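Local coordinates for protein putative 4-Hydroxy-2-oxoglutarate aldolase / 2-dehydro-3-deoxyphosphogluconate aldolase (Yersinia enterocolitica, PDB 3LM7) that is a putative aldolase of the KDGP aldolase family, built on a TIM-barrel fold and modelled with a bound potassium ion, at residues Val15-Leu20 with Glu235-Leu240; Phe178-Cys183 with Val205-Asp210. All blocks are in the same frame, centred on the assembly; numbering follows the deposited sequence.

Contact 1 (Val15-Leu20 with Glu235-Leu240); sequences VCLNVL and EDVKTL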
ATOM      1  N   VAL A  15       9.396   2.501  -1.413  1.00  8.67           N
ATOM      2  CA  VAL A  15      10.251   2.796  -2.599  1.00  8.21           C
ATOM      3  C   VAL A  15      11.443   1.900  -2.666  1.00  9.10           C
ATOM      4  O   VAL A  15      12.161   1.762  -1.627  1.00  9.61           O
ATOM      5  CB  VAL A  15      10.787   4.246  -2.592  1.00  9.50           C
ATOM      6  CG1 VAL A  15      11.747   4.451  -3.837  1.00  7.25           C
ATOM      7  CG2 VAL A  15       9.590   5.208  -2.640  1.00  8.53           C
ATOM      8  N   CYS A  16      11.701   1.334  -3.862  1.00  7.41           N
ATOM      9  CA  CYS A  16      12.883   0.476  -4.040  1.00  8.12           C
ATOM     10  C   CYS A  16      13.578   0.950  -5.315  1.00  8.95           C
ATOM     11  O   CYS A  16      12.941   1.121  -6.354  1.00  8.17           O
ATOM     12  CB  CYS A  16      12.465  -1.023  -4.145  1.00  5.75           C
ATOM     13  SG  CYS A  16      13.924  -2.135  -4.213  1.00  9.19           S
ATOM     14  N   LEU A  17      14.888   1.158  -5.252  1.00  7.70           N
ATOM     15  CA  LEU A  17      15.598   1.619  -6.440  1.00  7.81           C
ATOM     16  C   LEU A  17      15.732   0.466  -7.412  1.00  5.89           C
ATOM     17  O   LEU A  17      15.761  -0.696  -7.005  1.00  6.61           O
ATOM     18  CB  LEU A  17      17.047   2.109  -6.064  1.00  6.74           C
ATOM     19  CG  LEU A  17      17.076   3.210  -5.032  1.00  7.83           C
ATOM     20  CD1 LEU A  17      18.572   3.481  -4.752  1.00  9.18           C
ATOM     21  CD2 LEU A  17      16.378   4.530  -5.516  1.00  5.29           C
ATOM     22  N   ASN A  18      15.912   0.772  -8.696  1.00  6.89           N
ATOM     23  CA  ASN A  18      16.329  -0.207  -9.656  1.00  6.71           C
ATOM     24  C   ASN A  18      17.446   0.342 -10.540  1.00  7.98           C
ATOM     25  O   ASN A  18      17.241   1.333 -11.274  1.00  8.71           O
ATOM     26  CB  ASN A  18      15.053  -0.703 -10.458  1.00  7.20           C
ATOM     27  CG  ASN A  18      15.291  -1.929 -11.372  1.00  9.22           C
ATOM     28  OD1 ASN A  18      14.368  -2.815 -11.510  1.00 14.90           O
ATOM     29  ND2 ASN A  18      16.408  -1.971 -12.075  1.00  4.77           N
ATOM     30  N   VAL A  19      18.622  -0.320 -10.535  1.00  6.24           N
ATOM     31  CA  VAL A  19      19.763   0.229 -11.274  1.00  7.03           C
ATOM     32  C   VAL A  19      20.438  -0.964 -11.849  1.00  7.71           C
ATOM     33  O   VAL A  19      20.196  -2.091 -11.406  1.00  9.39           O
ATOM     34  CB  VAL A  19      20.755   1.072 -10.297  1.00  7.87           C
ATOM     35  CG1 VAL A  19      19.996   2.159  -9.534  1.00  6.42           C
ATOM     36  CG2 VAL A  19      21.391   0.134  -9.245  1.00  5.29           C
ATOM     37  N   LEU A  20      21.282  -0.770 -12.850  1.00 10.40           N
ATOM     38  CA  LEU A  20      21.954  -1.881 -13.511  1.00 11.59           C
ATOM     39  C   LEU A  20      23.304  -2.201 -12.872  1.00 12.93           C
ATOM     40  O   LEU A  20      23.968  -1.316 -12.373  1.00 12.24           O
ATOM     41  CB  LEU A  20      22.220  -1.520 -14.990  1.00 11.45           C
ATOM     42  CG  LEU A  20      20.969  -1.251 -15.824  1.00 17.62           C
ATOM     43  CD1 LEU A  20      21.362  -0.904 -17.268  1.00 18.49           C
ATOM     44  CD2 LEU A  20      19.891  -2.426 -15.743  1.00 16.76           C
ATOM     45  N   GLU A 235      28.562   5.625  -5.359  1.00 15.65           N
ATOM     46  CA  GLU A 235      28.266   6.882  -4.646  1.00 14.32           C
ATOM     47  C   GLU A 235      26.951   7.599  -5.162  1.00 13.79           C
ATOM     48  O   GLU A 235      26.252   8.323  -4.394  1.00 11.71           O
ATOM     49  CB  GLU A 235      29.466   7.837  -4.689  1.00 17.67           C
ATOM     50  CG  GLU A 235      29.903   8.318  -6.115  1.00 18.49           C
ATOM     51  CD  GLU A 235      30.818   7.326  -6.914  1.00 26.63           C
ATOM     52  OE1 GLU A 235      30.855   6.068  -6.644  1.00 24.54           O
ATOM     53  OE2 GLU A 235      31.475   7.823  -7.891  1.00 25.84           O
ATOM     54  N   ASP A 236      26.630   7.364  -6.439  1.00 12.89           N
ATOM     55  CA  ASP A 236      25.355   7.860  -7.008  1.00 14.41           C
ATOM     56  C   ASP A 236      24.157   7.090  -6.381  1.00 12.87           C
ATOM     57  O   ASP A 236      23.079   7.620  -6.195  1.00 13.01           O
ATOM     58  CB  ASP A 236      25.346   7.750  -8.538  1.00 12.96           C
ATOM     59  CG  ASP A 236      26.266   8.787  -9.233  1.00 15.04           C
ATOM     60  OD1 ASP A 236      26.944   9.561  -8.527  1.00 13.18           O
ATOM     61  OD2 ASP A 236      26.314   8.781 -10.479  1.00 14.53           O
ATOM     62  N   VAL A 237      24.361   5.819  -6.087  1.00 13.30           N
ATOM     63  CA  VAL A 237      23.326   5.040  -5.442  1.00 12.23           C
ATOM     64  C   VAL A 237      23.137   5.564  -4.019  1.00 12.21           C
ATOM     65  O   VAL A 237      22.008   5.711  -3.517  1.00 11.08           O
ATOM     66  CB  VAL A 237      23.716   3.512  -5.489  1.00 12.58           C
ATOM     67  CG1 VAL A 237      22.840   2.686  -4.591  1.00 12.73           C
ATOM     68  CG2 VAL A 237      23.644   3.005  -6.903  1.00  9.94           C
ATOM     69  N   LYS A 238      24.235   5.845  -3.324  1.00 12.02           N
ATOM     70  CA  LYS A 238      24.065   6.468  -1.964  1.00 12.82           C
ATOM     71  C   LYS A 238      23.284   7.812  -2.013  1.00 11.96           C
ATOM     72  O   LYS A 238      22.450   8.081  -1.120  1.00 11.20           O
ATOM     73  CB  LYS A 238      25.429   6.611  -1.286  1.00 13.93           C
ATOM     74  CG  LYS A 238      25.339   6.698   0.205  1.00 21.05           C
ATOM     75  CD  LYS A 238      25.389   8.093   0.615  1.00 27.64           C
ATOM     76  CE  LYS A 238      25.578   8.182   2.150  1.00 32.97           C
ATOM     77  NZ  LYS A 238      25.612   9.663   2.448  1.00 32.29           N
ATOM     78  N   THR A 239      23.566   8.658  -3.016  1.00 11.88           N
ATOM     79  CA  THR A 239      22.910   9.959  -3.144  1.00 12.25           C
ATOM     80  C   THR A 239      21.386   9.709  -3.356  1.00 12.09           C
ATOM     81  O   THR A 239      20.514  10.401  -2.789  1.00 11.68           O
ATOM     82  CB  THR A 239      23.481  10.754  -4.377  1.00 12.98           C
ATOM     83  OG1 THR A 239      24.862  11.040  -4.141  1.00 14.10           O
ATOM     84  CG2 THR A 239      22.752  12.057  -4.618  1.00 12.30           C
ATOM     85  N   LEU A 240      21.072   8.717  -4.189  1.00 11.96           N
ATOM     86  CA  LEU A 240      19.655   8.312  -4.362  1.00 10.52           C
ATOM     87  C   LEU A 240      19.003   7.825  -3.080  1.00 11.06           C
ATOM     88  O   LEU A 240      17.920   8.298  -2.697  1.00 12.03           O
ATOM     89  CB  LEU A 240      19.534   7.234  -5.452  1.00 10.41           C
ATOM     90  CG  LEU A 240      19.909   7.781  -6.822  1.00  8.99           C
ATOM     91  CD1 LEU A 240      20.172   6.585  -7.848  1.00 15.38           C
ATOM     92  CD2 LEU A 240      18.916   8.824  -7.411  1.00 11.36           C
TER
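Leu17 and Val19 on strand 17-20 meet Val237 and Leu240 on helix 234-247, a contact that joins the first strand of this TIM barrel to the last helix of the chain. Strand and helix segments run nearly antiparallel, at 167°, with 10.6 Å between their axes, the layered packing of a barrel strand under an outer helix.

The contact is wholly apolar, and all four side chains are buried. Leu17 carries most of the contact from the strand side. Its CB points toward the helix, and its CG stands beside the backbone N and anti to the carbonyl carbon (chi1 -57°). The methyl CD1 of Leu17 lies 3.9 Å from CB of Leu240, and CD2 of Leu17 is 4.2 Å from the same carbon, so the fork of the leucine sits against the root of the other side chain while the two chains cross at a slant. CD1 of Leu17 also comes within 4.3 Å of CG1 of Val237, which places it against both helix residues.

Asn18, Asp236 and Lys238 find their partners outside the contact. Asn18 hydrogen-bonds through OD1 to OG of Ser69, while on the helix Asp236 forms a salt bridge with Arg233 and Lys238 one with Asp242. Phe201 touches both Leu17 and Leu240, and Ala33 of helix 24-33 packs on Val237. About one turn before Leu240, CG2 of Val237 meets CG2 of Val19 at 4.3 Å.

Contact 2 (Phe178-Cys183 with Val205-Asp210); sequences FVAEAC and VQIALD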
ATOM      1  N   PHE A 178      -0.761  11.845 -14.195  1.00  6.53           N
ATOM      2  CA  PHE A 178      -2.046  11.196 -14.392  1.00  7.25           C
ATOM      3  C   PHE A 178      -1.913   9.707 -14.117  1.00  6.66           C
ATOM      4  O   PHE A 178      -2.793   9.134 -13.473  1.00  9.51           O
ATOM      5  CB  PHE A 178      -2.558  11.436 -15.827  1.00  7.10           C
ATOM      6  CG  PHE A 178      -3.993  10.976 -16.025  1.00  7.55           C
ATOM      7  CD1 PHE A 178      -5.040  11.867 -15.965  1.00 11.68           C
ATOM      8  CD2 PHE A 178      -4.273   9.614 -16.267  1.00  8.31           C
ATOM      9  CE1 PHE A 178      -6.388  11.387 -16.144  1.00 12.79           C
ATOM     10  CE2 PHE A 178      -5.611   9.162 -16.464  1.00 11.11           C
ATOM     11  CZ  PHE A 178      -6.651  10.038 -16.407  1.00 11.22           C
ATOM     12  N   VAL A 179      -0.899   9.075 -14.670  1.00  6.20           N
ATOM     13  CA  VAL A 179      -0.681   7.609 -14.458  1.00  4.68           C
ATOM     14  C   VAL A 179      -0.519   7.312 -12.962  1.00  4.69           C
ATOM     15  O   VAL A 179      -1.066   6.309 -12.459  1.00  5.34           O
ATOM     16  CB  VAL A 179       0.530   7.125 -15.255  1.00  5.44           C
ATOM     17  CG1 VAL A 179       0.979   5.704 -14.892  1.00  2.80           C
ATOM     18  CG2 VAL A 179       0.191   7.157 -16.835  1.00  4.99           C
ATOM     19  N   ALA A 180       0.264   8.164 -12.287  1.00  6.75           N
ATOM     20  CA  ALA A 180       0.470   8.040 -10.850  1.00  7.30           C
ATOM     21  C   ALA A 180      -0.858   8.112 -10.080  1.00  7.72           C
ATOM     22  O   ALA A 180      -1.128   7.277  -9.191  1.00  5.75           O
ATOM     23  CB  ALA A 180       1.481   9.112 -10.372  1.00  6.03           C
ATOM     24  N   GLU A 181      -1.728   9.064 -10.434  1.00  8.11           N
ATOM     25  CA  GLU A 181      -3.044   9.174  -9.719  1.00  7.95           C
ATOM     26  C   GLU A 181      -3.943   7.967  -9.977  1.00  7.56           C
ATOM     27  O   GLU A 181      -4.596   7.467  -9.045  1.00  5.74           O
ATOM     28  CB  GLU A 181      -3.760  10.461 -10.113  1.00  9.45           C
ATOM     29  CG  GLU A 181      -2.745  11.547 -10.137  1.00 15.82           C
ATOM     30  CD  GLU A 181      -3.069  12.684  -9.320  1.00 30.40           C
ATOM     31  OE1 GLU A 181      -3.278  12.376  -8.092  1.00 35.69           O
ATOM     32  OE2 GLU A 181      -3.065  13.856  -9.891  1.00 28.24           O
ATOM     33  N   ALA A 182      -3.862   7.447 -11.216  1.00  5.67           N
ATOM     34  CA  ALA A 182      -4.637   6.268 -11.587  1.00  5.38           C
ATOM     35  C   ALA A 182      -4.078   4.987 -10.875  1.00  4.98           C
ATOM     36  O   ALA A 182      -4.858   4.128 -10.354  1.00  5.39           O
ATOM     37  CB  ALA A 182      -4.625   6.120 -13.159  1.00  6.28           C
ATOM     38  N   CYS A 183      -2.752   4.889 -10.747  1.00  6.19           N
ATOM     39  CA  CYS A 183      -2.196   3.736 -10.005  1.00  4.94           C
ATOM     40  C   CYS A 183      -2.636   3.809  -8.536  1.00  4.90           C
ATOM     41  O   CYS A 183      -2.972   2.808  -7.967  1.00  6.63           O
ATOM     42  CB  CYS A 183      -0.655   3.740 -10.037  1.00  4.82           C
ATOM     43  SG  CYS A 183      -0.002   3.221 -11.745  1.00  7.50           S
ATOM     44  N   VAL A 205       9.990  10.935  -8.116  1.00  6.19           N
ATOM     45  CA  VAL A 205       9.462  10.099  -7.050  1.00  6.12           C
ATOM     46  C   VAL A 205       8.421  10.821  -6.184  1.00  8.18           C
ATOM     47  O   VAL A 205       7.398  10.216  -5.846  1.00  8.07           O
ATOM     48  CB  VAL A 205      10.603   9.496  -6.168  1.00  6.07           C
ATOM     49  CG1 VAL A 205       9.985   8.612  -5.014  1.00  6.19           C
ATOM     50  CG2 VAL A 205      11.592   8.661  -7.074  1.00  3.50           C
ATOM     51  N   GLN A 206       8.619  12.103  -5.897  1.00  7.71           N
ATOM     52  CA  GLN A 206       7.689  12.788  -5.035  1.00  7.27           C
ATOM     53  C   GLN A 206       6.311  12.814  -5.727  1.00  9.76           C
ATOM     54  O   GLN A 206       5.280  12.752  -5.073  1.00  8.71           O
ATOM     55  CB  GLN A 206       8.146  14.236  -4.841  1.00  6.44           C
ATOM     56  CG  GLN A 206       7.375  15.003  -3.749  1.00 10.39           C
ATOM     57  CD  GLN A 206       7.621  14.464  -2.348  1.00 14.78           C
ATOM     58  OE1 GLN A 206       8.751  14.519  -1.845  1.00 12.64           O
ATOM     59  NE2 GLN A 206       6.570  13.953  -1.714  1.00 12.60           N
ATOM     60  N   ILE A 207       6.293  13.014  -7.050  1.00  8.20           N
ATOM     61  CA  ILE A 207       4.991  13.019  -7.742  1.00  8.38           C
ATOM     62  C   ILE A 207       4.214  11.745  -7.479  1.00  8.02           C
ATOM     63  O   ILE A 207       3.005  11.772  -7.213  1.00  6.69           O
ATOM     64  CB  ILE A 207       5.236  13.190  -9.266  1.00  9.77           C
ATOM     65  CG1 ILE A 207       5.501  14.659  -9.543  1.00  7.76           C
ATOM     66  CG2 ILE A 207       4.025  12.658 -10.113  1.00  8.36           C
ATOM     67  CD1 ILE A 207       6.098  14.864 -10.966  1.00 12.21           C
ATOM     68  N   ALA A 208       4.905  10.604  -7.543  1.00  7.88           N
ATOM     69  CA  ALA A 208       4.243   9.298  -7.286  1.00  9.04           C
ATOM     70  C   ALA A 208       3.801   9.199  -5.821  1.00  8.86           C
ATOM     71  O   ALA A 208       2.684   8.689  -5.540  1.00  8.84           O
ATOM     72  CB  ALA A 208       5.205   8.058  -7.630  1.00  8.77           C
ATOM     73  N   LEU A 209       4.658   9.638  -4.885  1.00  7.91           N
ATOM     74  CA  LEU A 209       4.272   9.578  -3.480  1.00  7.96           C
ATOM     75  C   LEU A 209       3.092  10.507  -3.185  1.00  8.94           C
ATOM     76  O   LEU A 209       2.189  10.117  -2.450  1.00  9.36           O
ATOM     77  CB  LEU A 209       5.454   9.968  -2.566  1.00 10.35           C
ATOM     78  CG  LEU A 209       6.699   9.088  -2.667  1.00 10.40           C
ATOM     79  CD1 LEU A 209       7.874   9.681  -1.769  1.00 10.09           C
ATOM     80  CD2 LEU A 209       6.371   7.610  -2.215  1.00 11.01           C
ATOM     81  N   ASP A 210       3.076  11.717  -3.770  1.00  8.15           N
ATOM     82  CA  ASP A 210       1.970  12.668  -3.497  1.00  9.96           C
ATOM     83  C   ASP A 210       0.638  12.162  -4.080  1.00 11.07           C
ATOM     84  O   ASP A 210      -0.388  12.414  -3.471  1.00 13.12           O
ATOM     85  CB  ASP A 210       2.237  14.055  -4.097  1.00 10.06           C
ATOM     86  CG  ASP A 210       3.340  14.836  -3.342  1.00 12.42           C
ATOM     87  OD1 ASP A 210       3.799  14.404  -2.257  1.00 12.46           O
ATOM     88  OD2 ASP A 210       3.754  15.873  -3.876  1.00 15.09           O
TER
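Ala180 of helix 173-185 and Ala208 of helix 201-211 bring two neighbouring outer helices of the TIM barrel together, their CA atoms 5.3 Å apart. The methyl of Ala180 points at the backbone of Ala208, whose own methyl points off to the flank; with nothing larger than a methyl on either residue, the backbones come this close. The interface between the segments is slight, 86 Å² in all.

Along the first segment, Phe178 and Val179 come first, and both turn to Val147 of helix 147-156. Ala180 follows and carries the contact. Its CB rests 4.1 Å from CA of Ala208, a methyl against backbone. The same CB touches the branch methyl CG2 of Ile207 at 4.4 Å; with chi1 of Ile207 at -79°, the longer arm through CG1 leads elsewhere and CG2 is the part that meets the alanine. Further on, Ala182 packs on Val147 and Ile151, back on the face where the segment began.

On the second segment, NE2 of Gln206 donates to OD1 of Asp210 over 2.9 Å, one helical turn on. The donor comes from above the carboxylate, 41° out of its plane, and the N-H...O angle of 152° is moderately bent.

Helix 173-185 is thus flanked by helix 147-156 and helix 201-211; Tyr176 extends its contact with Ile207 and Ala208, while Val205, Gln206 and Leu209 carry the packing on to Ile247 of helix 234-247.

From the N terminus the chain enters strand 17-20, the first strand of the barrel, and travels through the alternating strands and helices before helix 234-247 returns to that strand: contact 1 closes this loop of 214 residues. Contact 2 is nested inside it and closes a far shorter one, in which helix 173-185 leads through strand 189-192 to helix 201-211. Their centres lie 19 Å apart, yet they touch: CG2 of Val15 packs 4.0 Å from CD2 of Leu209. Helix 201-211 therefore bridges the late helices and the barrel's beginning, also meeting helix 234-247.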